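Tyrosine--tRNA ligase, mitochondrial (Coccidioides posadasii, PDB 5IJX) probably catalyses the ATP-dependent attachment of L-tyrosine to mitochondrial tRNA(Tyr), the chain studied here being its C-terminally truncated class I synthetase part. Local coordinates at residues L228-V233 / S263-K268; D58-R63 / N277-T282; G112-R117 / F215-M220; E183-S188 / Q221-W226. One frame throughout, in Å; residues are numbered along the deposited sequence.

Contact 1 (L228-V233 / S263-K268); sequences LFQRKV and SEWAPK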
loop_
_atom_site.group_PDB
_atom_site.type_symbol
_atom_site.label_atom_id
_atom_site.label_comp_id
_atom_site.label_asym_id
_atom_site.label_seq_id
_atom_site.Cartn_x
_atom_site.Cartn_y
_atom_site.Cartn_z
ATOM N N LEU A 228 14.482 1.253 -9.391
ATOM C CA LEU A 228 15.578 1.596 -10.291
ATOM C C LEU A 228 16.927 1.560 -9.585
ATOM O O LEU A 228 17.955 1.355 -10.240
ATOM C CB LEU A 228 15.338 2.977 -10.898
ATOM C CG LEU A 228 14.066 3.085 -11.738
ATOM C CD1 LEU A 228 13.824 4.526 -12.158
ATOM C CD2 LEU A 228 14.154 2.175 -12.955
ATOM N N PHE A 229 16.938 1.746 -8.266
ATOM C CA PHE A 229 18.177 1.688 -7.500
ATOM C C PHE A 229 18.770 0.291 -7.539
ATOM O O PHE A 229 19.978 0.127 -7.740
ATOM C CB PHE A 229 17.914 2.130 -6.060
ATOM C CG PHE A 229 19.142 2.153 -5.187
ATOM C CD1 PHE A 229 19.954 3.275 -5.141
ATOM C CD2 PHE A 229 19.470 1.064 -4.396
ATOM C CE1 PHE A 229 21.079 3.302 -4.333
ATOM C CE2 PHE A 229 20.591 1.087 -3.586
ATOM C CZ PHE A 229 21.396 2.208 -3.554
ATOM N N GLN A 230 17.931 -0.732 -7.368
ATOM C CA GLN A 230 18.419 -2.098 -7.504
ATOM C C GLN A 230 18.982 -2.370 -8.893
ATOM O O GLN A 230 19.707 -3.355 -9.072
ATOM C CB GLN A 230 17.296 -3.084 -7.194
ATOM C CG GLN A 230 16.723 -2.927 -5.802
ATOM C CD GLN A 230 15.548 -3.841 -5.555
ATOM O OE1 GLN A 230 14.521 -3.420 -5.025
ATOM N NE2 GLN A 230 15.691 -5.104 -5.938
ATOM N N ARG A 231 18.676 -1.521 -9.872
ATOM C CA ARG A 231 19.085 -1.723 -11.257
ATOM C C ARG A 231 20.066 -0.646 -11.719
ATOM O O ARG A 231 19.998 -0.159 -12.849
ATOM C CB ARG A 231 17.858 -1.778 -12.164
ATOM C CG ARG A 231 16.958 -2.962 -11.839
ATOM C CD ARG A 231 15.589 -2.863 -12.480
ATOM N NE ARG A 231 14.814 -4.080 -12.247
ATOM C CZ ARG A 231 14.248 -4.400 -11.086
ATOM N NH1 ARG A 231 14.363 -3.598 -10.036
ATOM N NH2 ARG A 231 13.565 -5.531 -10.971
ATOM N N LYS A 232 20.987 -0.264 -10.833
ATOM C CA LYS A 232 22.169 0.546 -11.133
ATOM C C LYS A 232 21.875 2.033 -11.304
ATOM O O LYS A 232 22.776 2.776 -11.728
ATOM C CB LYS A 232 22.887 0.039 -12.388
ATOM C CG LYS A 232 23.165 -1.463 -12.386
ATOM C CD LYS A 232 24.062 -1.878 -11.226
ATOM C CE LYS A 232 24.331 -3.373 -11.245
ATOM N NZ LYS A 232 25.376 -3.770 -10.260
ATOM N N VAL A 233 20.670 2.500 -10.987
ATOM C CA VAL A 233 20.322 3.915 -11.083
ATOM C C VAL A 233 20.415 4.522 -9.689
ATOM O O VAL A 233 19.649 4.154 -8.793
ATOM C CB VAL A 233 18.920 4.110 -11.679
ATOM C CG1 VAL A 233 18.535 5.586 -11.674
ATOM C CG2 VAL A 233 18.862 3.543 -13.096
ATOM N N SER A 263 21.901 -6.587 2.979
ATOM C CA SER A 263 21.294 -6.508 1.659
ATOM C C SER A 263 22.349 -6.506 0.560
ATOM O O SER A 263 23.467 -6.012 0.733
ATOM C CB SER A 263 20.439 -5.248 1.541
ATOM O OG SER A 263 19.998 -5.051 0.208
ATOM N N GLU A 264 21.965 -7.051 -0.595
ATOM C CA GLU A 264 22.840 -7.062 -1.760
ATOM C C GLU A 264 23.283 -5.661 -2.164
ATOM O O GLU A 264 24.246 -5.526 -2.926
ATOM C CB GLU A 264 22.119 -7.749 -2.921
ATOM C CG GLU A 264 22.894 -7.796 -4.224
ATOM C CD GLU A 264 22.129 -8.516 -5.317
ATOM O OE1 GLU A 264 21.067 -9.099 -5.013
ATOM O OE2 GLU A 264 22.585 -8.495 -6.478
ATOM N N TRP A 265 22.609 -4.620 -1.671
ATOM C CA TRP A 265 22.909 -3.242 -2.044
ATOM C C TRP A 265 23.355 -2.390 -0.864
ATOM O O TRP A 265 23.501 -1.171 -1.017
ATOM C CB TRP A 265 21.686 -2.605 -2.709
ATOM C CG TRP A 265 21.288 -3.314 -3.965
ATOM C CD1 TRP A 265 21.831 -3.147 -5.207
ATOM C CD2 TRP A 265 20.273 -4.315 -4.102
ATOM N NE1 TRP A 265 21.215 -3.981 -6.109
ATOM C CE2 TRP A 265 20.253 -4.707 -5.457
ATOM C CE3 TRP A 265 19.375 -4.917 -3.212
ATOM C CZ2 TRP A 265 19.374 -5.672 -5.942
ATOM C CZ3 TRP A 265 18.502 -5.875 -3.697
ATOM C CH2 TRP A 265 18.507 -6.243 -5.050
ATOM N N ALA A 266 23.577 -2.988 0.303
ATOM C CA ALA A 266 24.018 -2.214 1.456
ATOM C C ALA A 266 25.545 -2.138 1.487
ATOM O O ALA A 266 26.220 -3.120 1.165
ATOM C CB ALA A 266 23.514 -2.838 2.751
ATOM N N PRO A 267 26.119 -0.996 1.870
ATOM C CA PRO A 267 27.582 -0.880 1.872
ATOM C C PRO A 267 28.224 -1.579 3.059
ATOM O O PRO A 267 28.428 -0.968 4.113
ATOM C CB PRO A 267 27.805 0.635 1.922
ATOM C CG PRO A 267 26.631 1.146 2.679
ATOM C CD PRO A 267 25.470 0.252 2.309
ATOM N N LYS A 268 28.543 -2.861 2.902
ATOM C CA LYS A 268 29.222 -3.608 3.951
ATOM C C LYS A 268 30.691 -3.205 4.001
ATOM O O LYS A 268 31.379 -3.211 2.975
ATOM C CB LYS A 268 29.086 -5.111 3.706
#

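Contact 2 (D58-R63 / N277-T282); sequences DKLITR and NPYGIT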
loop_
_atom_site.group_PDB
_atom_site.type_symbol
_atom_site.label_atom_id
_atom_site.label_comp_id
_atom_site.label_asym_id
_atom_site.label_seq_id
_atom_site.Cartn_x
_atom_site.Cartn_y
_atom_site.Cartn_z
ATOM N N ASP A 58 29.647 14.333 -6.754
ATOM C CA ASP A 58 30.738 14.493 -7.709
ATOM C C ASP A 58 31.678 13.293 -7.651
ATOM O O ASP A 58 32.064 12.730 -8.683
ATOM C CB ASP A 58 31.495 15.790 -7.415
ATOM C CG ASP A 58 32.247 16.316 -8.620
ATOM O OD1 ASP A 58 31.999 15.825 -9.743
ATOM O OD2 ASP A 58 33.077 17.232 -8.448
ATOM N N LYS A 59 32.038 12.880 -6.434
ATOM C CA LYS A 59 32.887 11.708 -6.248
ATOM C C LYS A 59 32.248 10.466 -6.857
ATOM O O LYS A 59 32.904 9.706 -7.579
ATOM C CB LYS A 59 33.151 11.505 -4.756
ATOM C CG LYS A 59 34.157 10.418 -4.424
ATOM C CD LYS A 59 34.455 10.398 -2.927
ATOM C CE LYS A 59 33.654 9.333 -2.209
ATOM N NZ LYS A 59 33.620 9.550 -0.732
ATOM N N LEU A 60 30.965 10.240 -6.567
ATOM C CA LEU A 60 30.268 9.075 -7.100
ATOM C C LEU A 60 30.353 9.038 -8.620
ATOM O O LEU A 60 30.809 8.052 -9.209
ATOM C CB LEU A 60 28.807 9.093 -6.647
ATOM C CG LEU A 60 27.902 8.021 -7.263
ATOM C CD1 LEU A 60 28.267 6.639 -6.741
ATOM C CD2 LEU A 60 26.444 8.333 -6.989
ATOM N N ILE A 61 29.905 10.112 -9.274
ATOM C CA ILE A 61 29.861 10.130 -10.732
ATOM C C ILE A 61 31.260 9.956 -11.305
ATOM O O ILE A 61 31.457 9.249 -12.300
ATOM C CB ILE A 61 29.199 11.430 -11.226
ATOM C CG1 ILE A 61 27.786 11.555 -10.644
ATOM C CG2 ILE A 61 29.158 11.461 -12.747
ATOM C CD1 ILE A 61 27.075 12.849 -10.996
ATOM N N THR A 62 32.254 10.596 -10.688
ATOM C CA THR A 62 33.618 10.495 -11.199
ATOM C C THR A 62 34.147 9.068 -11.087
ATOM O O THR A 62 34.827 8.577 -11.997
ATOM C CB THR A 62 34.526 11.468 -10.448
ATOM O OG1 THR A 62 34.059 12.807 -10.649
ATOM C CG2 THR A 62 35.959 11.361 -10.938
ATOM N N ARG A 63 33.843 8.385 -9.984
ATOM C CA ARG A 63 34.392 7.063 -9.715
ATOM C C ARG A 63 33.546 5.919 -10.264
ATOM O O ARG A 63 34.020 4.778 -10.282
ATOM C CB ARG A 63 34.553 6.850 -8.206
ATOM C CG ARG A 63 35.758 7.521 -7.573
ATOM C CD ARG A 63 36.304 6.646 -6.453
ATOM N NE ARG A 63 37.126 7.387 -5.500
ATOM C CZ ARG A 63 37.303 7.032 -4.230
ATOM N NH1 ARG A 63 36.706 5.950 -3.744
ATOM N NH2 ARG A 63 38.071 7.765 -3.438
ATOM N N ASN A 277 25.223 5.060 -1.980
ATOM C CA ASN A 277 24.047 5.792 -1.541
ATOM C C ASN A 277 23.327 6.442 -2.712
ATOM O O ASN A 277 23.900 6.637 -3.788
ATOM C CB ASN A 277 24.445 6.866 -0.532
ATOM C CG ASN A 277 24.639 6.313 0.864
ATOM O OD1 ASN A 277 24.563 5.106 1.082
ATOM N ND2 ASN A 277 24.892 7.198 1.820
ATOM N N PRO A 278 22.058 6.793 -2.526
ATOM C CA PRO A 278 21.326 7.536 -3.553
ATOM C C PRO A 278 21.533 9.037 -3.430
ATOM O O PRO A 278 21.780 9.577 -2.351
ATOM C CB PRO A 278 19.868 7.153 -3.265
ATOM C CG PRO A 278 19.842 6.982 -1.781
ATOM C CD PRO A 278 21.180 6.389 -1.414
ATOM N N TYR A 279 21.424 9.713 -4.573
ATOM C CA TYR A 279 21.598 11.157 -4.638
ATOM C C TYR A 279 20.531 11.761 -5.544
ATOM O O TYR A 279 19.851 11.063 -6.305
ATOM C CB TYR A 279 22.995 11.532 -5.147
ATOM C CG TYR A 279 24.133 11.062 -4.264
ATOM C CD1 TYR A 279 24.689 11.902 -3.306
ATOM C CD2 TYR A 279 24.654 9.782 -4.393
ATOM C CE1 TYR A 279 25.731 11.478 -2.500
ATOM C CE2 TYR A 279 25.695 9.350 -3.591
ATOM C CZ TYR A 279 26.229 10.201 -2.648
ATOM O OH TYR A 279 27.266 9.772 -1.849
ATOM N N GLY A 280 20.400 13.085 -5.463
ATOM C CA GLY A 280 19.426 13.789 -6.268
ATOM C C GLY A 280 20.012 15.052 -6.867
ATOM O O GLY A 280 20.980 15.621 -6.358
ATOM N N ILE A 281 19.396 15.485 -7.968
ATOM C CA ILE A 281 19.716 16.756 -8.605
ATOM C C ILE A 281 18.411 17.451 -8.971
ATOM O O ILE A 281 17.508 16.832 -9.547
ATOM C CB ILE A 281 20.599 16.580 -9.856
ATOM C CG1 ILE A 281 21.890 15.840 -9.496
ATOM C CG2 ILE A 281 20.928 17.944 -10.466
ATOM C CD1 ILE A 281 22.753 15.494 -10.692
ATOM N N THR A 282 18.316 18.736 -8.636
ATOM C CA THR A 282 17.164 19.560 -8.973
ATOM C C THR A 282 17.620 20.688 -9.885
ATOM O O THR A 282 18.621 21.360 -9.599
ATOM C CB THR A 282 16.490 20.135 -7.723
ATOM O OG1 THR A 282 17.442 20.894 -6.967
ATOM C CG2 THR A 282 15.915 19.020 -6.858
#

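Contact 3 (G112-R117 / F215-M220); sequences GDPTGR and FCYPIM. With TYR (tyrosine), chain B.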
loop_
_atom_site.group_PDB
_atom_site.type_symbol
_atom_site.label_atom_id
_atom_site.label_comp_id
_atom_site.label_asym_id
_atom_site.label_seq_id
_atom_site.Cartn_x
_atom_site.Cartn_y
_atom_site.Cartn_z
ATOM N N GLY A 112 -1.997 11.600 -9.015
ATOM C CA GLY A 112 -1.603 12.991 -9.093
ATOM C C GLY A 112 -0.659 13.379 -7.975
ATOM O O GLY A 112 -0.942 13.125 -6.799
ATOM N N ASP A 113 0.462 13.987 -8.327
ATOM C CA ASP A 113 1.436 14.406 -7.327
ATOM C C ASP A 113 0.861 15.553 -6.505
ATOM O O ASP A 113 0.561 16.613 -7.071
ATOM C CB ASP A 113 2.732 14.836 -8.001
ATOM C CG ASP A 113 3.871 14.997 -7.017
ATOM O OD1 ASP A 113 3.613 14.924 -5.796
ATOM O OD2 ASP A 113 5.020 15.207 -7.459
ATOM N N PRO A 114 0.687 15.402 -5.187
ATOM C CA PRO A 114 0.083 16.485 -4.395
ATOM C C PRO A 114 0.999 17.674 -4.148
ATOM O O PRO A 114 0.586 18.604 -3.447
ATOM C CB PRO A 114 -0.285 15.792 -3.076
ATOM C CG PRO A 114 0.657 14.657 -2.974
ATOM C CD PRO A 114 0.896 14.188 -4.379
ATOM N N THR A 115 2.220 17.686 -4.676
ATOM C CA THR A 115 3.055 18.884 -4.600
ATOM C C THR A 115 2.900 19.673 -5.900
ATOM O O THR A 115 2.948 19.075 -6.971
ATOM C CB THR A 115 4.551 18.550 -4.366
ATOM O OG1 THR A 115 5.302 19.760 -4.219
ATOM C CG2 THR A 115 5.126 17.769 -5.517
ATOM N N GLY A 116 2.699 20.993 -5.854
ATOM C CA GLY A 116 2.562 21.790 -4.647
ATOM C C GLY A 116 1.124 22.204 -4.406
ATOM O O GLY A 116 0.866 23.251 -3.812
ATOM N N ARG A 117 0.187 21.386 -4.878
ATOM C CA ARG A 117 -1.235 21.691 -4.760
ATOM C C ARG A 117 -1.623 21.969 -3.311
ATOM O O ARG A 117 -1.609 21.069 -2.470
ATOM C CB ARG A 117 -2.075 20.537 -5.315
ATOM C CG ARG A 117 -1.746 20.156 -6.751
ATOM C CD ARG A 117 -2.677 19.070 -7.262
ATOM N N PHE A 215 -1.780 10.831 0.041
ATOM C CA PHE A 215 -0.769 10.834 1.093
ATOM C C PHE A 215 0.356 9.854 0.793
ATOM O O PHE A 215 1.506 10.095 1.178
ATOM C CB PHE A 215 -1.432 10.507 2.432
ATOM C CG PHE A 215 -0.479 10.462 3.591
ATOM C CD1 PHE A 215 0.097 11.620 4.078
ATOM C CD2 PHE A 215 -0.177 9.260 4.207
ATOM C CE1 PHE A 215 0.968 11.581 5.150
ATOM C CE2 PHE A 215 0.692 9.214 5.278
ATOM C CZ PHE A 215 1.266 10.376 5.750
ATOM N N CYS A 216 0.051 8.756 0.106
ATOM C CA CYS A 216 1.030 7.721 -0.196
ATOM C C CYS A 216 1.755 7.944 -1.518
ATOM O O CYS A 216 2.580 7.109 -1.903
ATOM C CB CYS A 216 0.344 6.349 -0.213
ATOM S SG CYS A 216 -0.320 5.837 1.391
ATOM N N TYR A 217 1.475 9.042 -2.219
ATOM C CA TYR A 217 2.172 9.313 -3.475
ATOM C C TYR A 217 3.685 9.319 -3.309
ATOM O O TYR A 217 4.372 8.588 -4.049
ATOM C CB TYR A 217 1.674 10.638 -4.059
ATOM C CG TYR A 217 2.252 10.950 -5.418
ATOM C CD1 TYR A 217 1.549 10.652 -6.577
ATOM C CD2 TYR A 217 3.506 11.535 -5.544
ATOM C CE1 TYR A 217 2.076 10.935 -7.822
ATOM C CE2 TYR A 217 4.042 11.816 -6.781
ATOM C CZ TYR A 217 3.326 11.517 -7.919
ATOM O OH TYR A 217 3.863 11.801 -9.153
ATOM N N PRO A 218 4.271 10.088 -2.387
ATOM C CA PRO A 218 5.737 10.068 -2.258
ATOM C C PRO A 218 6.282 8.698 -1.919
ATOM O O PRO A 218 7.452 8.422 -2.211
ATOM C CB PRO A 218 6.010 11.084 -1.139
ATOM C CG PRO A 218 4.741 11.136 -0.355
ATOM C CD PRO A 218 3.638 10.921 -1.347
ATOM N N ILE A 219 5.479 7.825 -1.315
ATOM C CA ILE A 219 5.927 6.455 -1.098
ATOM C C ILE A 219 6.059 5.734 -2.430
ATOM O O ILE A 219 7.063 5.066 -2.694
ATOM C CB ILE A 219 4.969 5.711 -0.152
ATOM C CG1 ILE A 219 4.869 6.454 1.178
ATOM C CG2 ILE A 219 5.461 4.283 0.058
ATOM C CD1 ILE A 219 3.935 5.816 2.173
HETATM N N MSE A 220 5.052 5.850 -3.286
HETATM C CA MSE A 220 5.107 5.192 -4.582
HETATM C C MSE A 220 6.304 5.692 -5.371
HETATM O O MSE A 220 7.030 4.906 -5.979
HETATM C CB MSE A 220 3.826 5.428 -5.371
HETATM C CG MSE A 220 2.591 4.816 -4.742
HETATM SE SE MSE A 220 1.048 4.980 -5.912
HETATM C CE MSE A 220 1.345 3.421 -7.041
HETATM N N TYR B . 6.420 13.785 -9.542
HETATM C CA TYR B . 6.682 13.996 -10.960
HETATM C C TYR B . 5.815 15.131 -11.507
HETATM O O TYR B . 6.160 15.789 -12.493
HETATM C CB TYR B . 6.421 12.708 -11.749
HETATM C CG TYR B . 7.188 11.496 -11.252
HETATM C CD1 TYR B . 8.486 11.612 -10.770
HETATM C CD2 TYR B . 6.609 10.233 -11.266
HETATM C CE1 TYR B . 9.184 10.503 -10.317
HETATM C CE2 TYR B . 7.299 9.121 -10.815
HETATM C CZ TYR B . 8.584 9.260 -10.341
HETATM O OH TYR B . 9.268 8.151 -9.895
HETATM O OXT TYR B . 4.741 15.417 -10.976
#

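Contact 4 (E183-S188 / Q221-W226); sequences EVLGTS and QGWDFW. With TYR (tyrosine), chain B.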
loop_
_atom_site.group_PDB
_atom_site.type_symbol
_atom_site.label_atom_id
_atom_site.label_comp_id
_atom_site.label_asym_id
_atom_site.label_seq_id
_atom_site.Cartn_x
_atom_site.Cartn_y
_atom_site.Cartn_z
ATOM N N GLU A 183 6.317 -4.241 4.210
ATOM C CA GLU A 183 7.362 -4.905 4.984
ATOM C C GLU A 183 8.716 -4.242 4.762
ATOM O O GLU A 183 9.389 -3.842 5.720
ATOM C CB GLU A 183 7.424 -6.388 4.612
ATOM C CG GLU A 183 6.199 -7.190 5.028
ATOM C CD GLU A 183 6.230 -8.615 4.510
ATOM O OE1 GLU A 183 6.874 -8.857 3.466
ATOM O OE2 GLU A 183 5.615 -9.496 5.149
ATOM N N VAL A 184 9.126 -4.108 3.501
ATOM C CA VAL A 184 10.460 -3.607 3.186
ATOM C C VAL A 184 10.574 -2.122 3.516
ATOM O O VAL A 184 11.552 -1.684 4.134
ATOM C CB VAL A 184 10.789 -3.883 1.707
ATOM C CG1 VAL A 184 12.096 -3.218 1.310
ATOM C CG2 VAL A 184 10.850 -5.386 1.452
ATOM N N LEU A 185 9.593 -1.325 3.097
ATOM C CA LEU A 185 9.655 0.129 3.230
ATOM C C LEU A 185 8.714 0.692 4.282
ATOM O O LEU A 185 9.101 1.596 5.024
ATOM C CB LEU A 185 9.346 0.792 1.882
ATOM C CG LEU A 185 9.372 2.323 1.865
ATOM C CD1 LEU A 185 10.723 2.857 2.314
ATOM C CD2 LEU A 185 9.038 2.830 0.477
ATOM N N GLY A 186 7.483 0.185 4.362
ATOM C CA GLY A 186 6.526 0.735 5.310
ATOM C C GLY A 186 7.029 0.712 6.742
ATOM O O GLY A 186 6.780 1.643 7.511
ATOM N N THR A 187 7.741 -0.352 7.120
ATOM C CA THR A 187 8.231 -0.472 8.488
ATOM C C THR A 187 9.355 0.510 8.794
ATOM O O THR A 187 9.612 0.787 9.971
ATOM C CB THR A 187 8.709 -1.900 8.752
ATOM O OG1 THR A 187 9.737 -2.246 7.816
ATOM C CG2 THR A 187 7.560 -2.878 8.613
ATOM N N SER A 188 10.026 1.039 7.770
ATOM C CA SER A 188 11.099 2.009 7.967
ATOM C C SER A 188 10.578 3.438 8.038
ATOM O O SER A 188 11.061 4.236 8.850
ATOM C CB SER A 188 12.127 1.902 6.837
ATOM O OG SER A 188 12.678 0.599 6.768
ATOM N N GLN A 221 6.518 7.009 -5.357
ATOM C CA GLN A 221 7.650 7.560 -6.096
ATOM C C GLN A 221 8.976 7.088 -5.505
ATOM O O GLN A 221 9.907 6.735 -6.244
ATOM C CB GLN A 221 7.567 9.084 -6.110
ATOM C CG GLN A 221 8.773 9.757 -6.731
ATOM C CD GLN A 221 8.494 11.189 -7.136
ATOM O OE1 GLN A 221 7.342 11.627 -7.165
ATOM N NE2 GLN A 221 9.549 11.929 -7.451
ATOM N N GLY A 222 9.075 7.062 -4.175
ATOM C CA GLY A 222 10.260 6.511 -3.546
ATOM C C GLY A 222 10.492 5.061 -3.916
ATOM O O GLY A 222 11.638 4.617 -4.015
ATOM N N TRP A 223 9.414 4.306 -4.130
ATOM C CA TRP A 223 9.545 2.906 -4.505
ATOM C C TRP A 223 9.951 2.757 -5.962
ATOM O O TRP A 223 10.644 1.797 -6.309
ATOM C CB TRP A 223 8.236 2.159 -4.246
ATOM C CG TRP A 223 8.386 0.672 -4.354
ATOM C CD1 TRP A 223 8.119 -0.106 -5.445
ATOM C CD2 TRP A 223 8.854 -0.220 -3.332
ATOM N NE1 TRP A 223 8.386 -1.427 -5.163
ATOM C CE2 TRP A 223 8.841 -1.522 -3.874
ATOM C CE3 TRP A 223 9.283 -0.042 -2.013
ATOM C CZ2 TRP A 223 9.237 -2.638 -3.140
ATOM C CZ3 TRP A 223 9.675 -1.151 -1.288
ATOM C CH2 TRP A 223 9.648 -2.433 -1.852
ATOM N N ASP A 224 9.524 3.677 -6.829
ATOM C CA ASP A 224 10.116 3.749 -8.159
ATOM C C ASP A 224 11.621 3.949 -8.048
ATOM O O ASP A 224 12.409 3.244 -8.695
ATOM C CB ASP A 224 9.485 4.887 -8.967
ATOM C CG ASP A 224 8.035 4.630 -9.314
ATOM O OD1 ASP A 224 7.565 3.486 -9.141
ATOM O OD2 ASP A 224 7.369 5.579 -9.778
ATOM N N PHE A 225 12.038 4.903 -7.209
ATOM C CA PHE A 225 13.463 5.147 -7.009
ATOM C C PHE A 225 14.181 3.898 -6.511
ATOM O O PHE A 225 15.297 3.607 -6.944
ATOM C CB PHE A 225 13.662 6.298 -6.025
ATOM C CG PHE A 225 15.038 6.917 -6.066
ATOM C CD1 PHE A 225 16.037 6.404 -6.881
ATOM C CD2 PHE A 225 15.332 8.017 -5.276
ATOM C CE1 PHE A 225 17.293 6.977 -6.910
ATOM C CE2 PHE A 225 16.586 8.596 -5.303
ATOM C CZ PHE A 225 17.568 8.075 -6.122
ATOM N N TRP A 226 13.571 3.161 -5.584
ATOM C CA TRP A 226 14.198 1.951 -5.060
ATOM C C TRP A 226 14.295 0.877 -6.136
ATOM O O TRP A 226 15.343 0.236 -6.302
ATOM C CB TRP A 226 13.399 1.464 -3.850
ATOM C CG TRP A 226 13.709 0.084 -3.365
ATOM C CD1 TRP A 226 12.847 -0.973 -3.307
ATOM C CD2 TRP A 226 14.956 -0.386 -2.843
ATOM N NE1 TRP A 226 13.482 -2.074 -2.787
ATOM C CE2 TRP A 226 14.778 -1.741 -2.495
ATOM C CE3 TRP A 226 16.206 0.204 -2.641
ATOM C CZ2 TRP A 226 15.805 -2.513 -1.958
ATOM C CZ3 TRP A 226 17.223 -0.565 -2.108
ATOM C CH2 TRP A 226 17.017 -1.909 -1.771
HETATM N N TYR B . 6.420 13.785 -9.542
HETATM C CA TYR B . 6.682 13.996 -10.960
HETATM C C TYR B . 5.815 15.131 -11.507
HETATM O O TYR B . 6.160 15.789 -12.493
HETATM C CB TYR B . 6.421 12.708 -11.749
HETATM C CG TYR B . 7.188 11.496 -11.252
HETATM C CD1 TYR B . 8.486 11.612 -10.770
HETATM C CD2 TYR B . 6.609 10.233 -11.266
HETATM C CE1 TYR B . 9.184 10.503 -10.317
HETATM C CE2 TYR B . 7.299 9.121 -10.815
HETATM C CZ TYR B . 8.584 9.260 -10.341
HETATM O OH TYR B . 9.268 8.151 -9.895
HETATM O OXT TYR B . 4.741 15.417 -10.976
#

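Contact 1 (L228-V233 / S263-K268)
Gln-230 lies over the indole of Trp-265 just where a Schellman motif ends helix 217-229. The main interaction is CH-pi: Gln-230 CG stands 3.8 Å from the centroid of the six-membered ring, almost on the ring normal. With CG anti to the carbonyl carbon (chi1 -59°) and the chain extended beyond it, the glutamine runs across this face, its amide plane turned 54° from the indole. The opposite face of the ring carries Glu-264 CB. Apolar packing adds Phe-229, whose ring edge meets Trp-265 CB through CE2 at 3.9 Å; Ile-253 and Leu-257 of helix 243-259 back Phe-229 and Trp-265 respectively. Within segment 228-233, Leu-228 O takes Arg-231 N and Val-233 N from opposite faces of its plane, and Lys-232, with positive phi, turns the chain toward strand 233-239. In segment 263-268 an ST turn holds the backbone of Trp-265, with its N donating to Ser-263 OG over 3.2 Å in a nearly straight bond of 171°.

Contact 2 (D58-R63 / N277-T282)
Leu-60 of helix 54-63 packs on Tyr-279, at the start of strand 279-283, joining a helix to the central sheet of the class I catalytic fold. The leucine CB points toward the strand, and CG stands anti to the backbone N (chi1 173°), which brings the CD2 branch to the tyrosine. This branch makes the contact: it sits 3.5 Å from Tyr-279 CD2 and 3.6 Å from Tyr-279 CE2, approaching the CD2-CE2 bond of the ring obliquely. The same methyl is 4.4 Å from Asn-277 O, a distant neighbour. Beyond this pair, Leu-60 also packs on Val-66 and Gln-234, while Ala-56 and Leu-57, from the preceding turn of the helix, touch Tyr-279. The phenol hydroxyl is bonded to Asp-274 O, and Lys-59 forms salt bridges with Asp-272 and Asp-274. The contact itself is apolar: buried hydrocarbon meets the carbon flank of the tyrosine, whose polar end is satisfied by the loop before the strand.

Contact 3 (G112-R117 / F215-M220)
The phenol ring of Tyr-217 lies flat against the backbone of Asp-113, in the pocket that holds the substrate tyrosine. Asp-113 CA sits over the ring centre, 3.5 Å from the centroid and 12° off the normal, a CH-pi contact. The aspartate side chain crosses that of Tyr-217 at about a right angle, yet its carboxylate plane is only 15° from the plane of the ring, making the two flat groups almost parallel. Tyr-217 reaches this position because its CG is anti to the backbone N (chi1 -175°), which carries the ring off helix 217-229 toward the 112-117 loop. Nearer the helix, Pro-114 CD packs at 3.6 Å from Tyr-217 CB. The carboxylate divides its work: OD1 accepts from Thr-115 N at 3.3 Å, forming an Asx turn in which the N-H comes from above the carboxylate plane, whereas OD2 receives the amino group of the ligand, with ligand N 2.9 Å away. Gln-242 NE2 also bonds OD2. Ligand N makes a longer bond of 3.3 Å to Tyr-217 OH, approaching near the ring plane at its edge; that hydroxyl is also bonded to Asp-73. A carboxylate oxygen and a phenol oxygen thus receive the ligand's amino group together, and the nearby negative charge of Asp-113 would be expected to favour its ammonium form.

Contact 4 (E183-S188 / Q221-W226)
Helix 217-229 lines the tyrosine pocket with one face, and on another it packs against the end of helix 178-186 through Trp-223. The indole meets that helix with the edge of its six-membered ring: Leu-185 CB is 3.7 Å from Trp-223 CZ3, and Val-184 CB 4.0 Å from Trp-223 CH2. Leu-185 CD2 adds a third touch, in the ring plane, at 3.8 Å from Trp-223 CE3. A chi1 of -169°, which sets CG opposite the backbone N, sends the Trp-223 indole across to helix 178-186, and Trp-226 CD1 lies over one indole face. Toward the ligand, Asp-224 OD2 accepts from the phenol OH of the bound tyrosine at 3.2 Å; Asn-169 also bonds OD2, while Trp-172 and Trp-173 bond Asp-224 OD1. Gln-221 OE1 takes a weak bond from the ligand N, and Gln-236 and Gln-242 accept from Gln-221 NE2. The helix thus presents largely apolar contacts to the neighbouring helix and polar groups to the substrate's hydroxyl and amino ends.

How the contacts relate
Helix 217-229 ties contacts 1, 3 and 4 together: its first turn serves contact 3, its middle contact 4 and its end contact 1. Contacts 3 and 4, centres about 14 Å apart, both touch the bound tyrosine and the second subunit, and they meet where Ile-219 CG2 lies 3.9 Å from Leu-185 CD2. Contact 1 is remote from contact 3, with nearest atoms about 9 Å apart, but joins contact 4 through Trp-265 CE3 and Trp-226 CH2 at 4.1 Å. Contact 2 encloses the other three along the sequence; Phe-225 CZ, 3.8 Å from Pro-278 CB, links segment 277-282, just before its strand begins, to the helix. The side chain of Phe-229 in contact 1 is about 11 Å from the bound tyrosine.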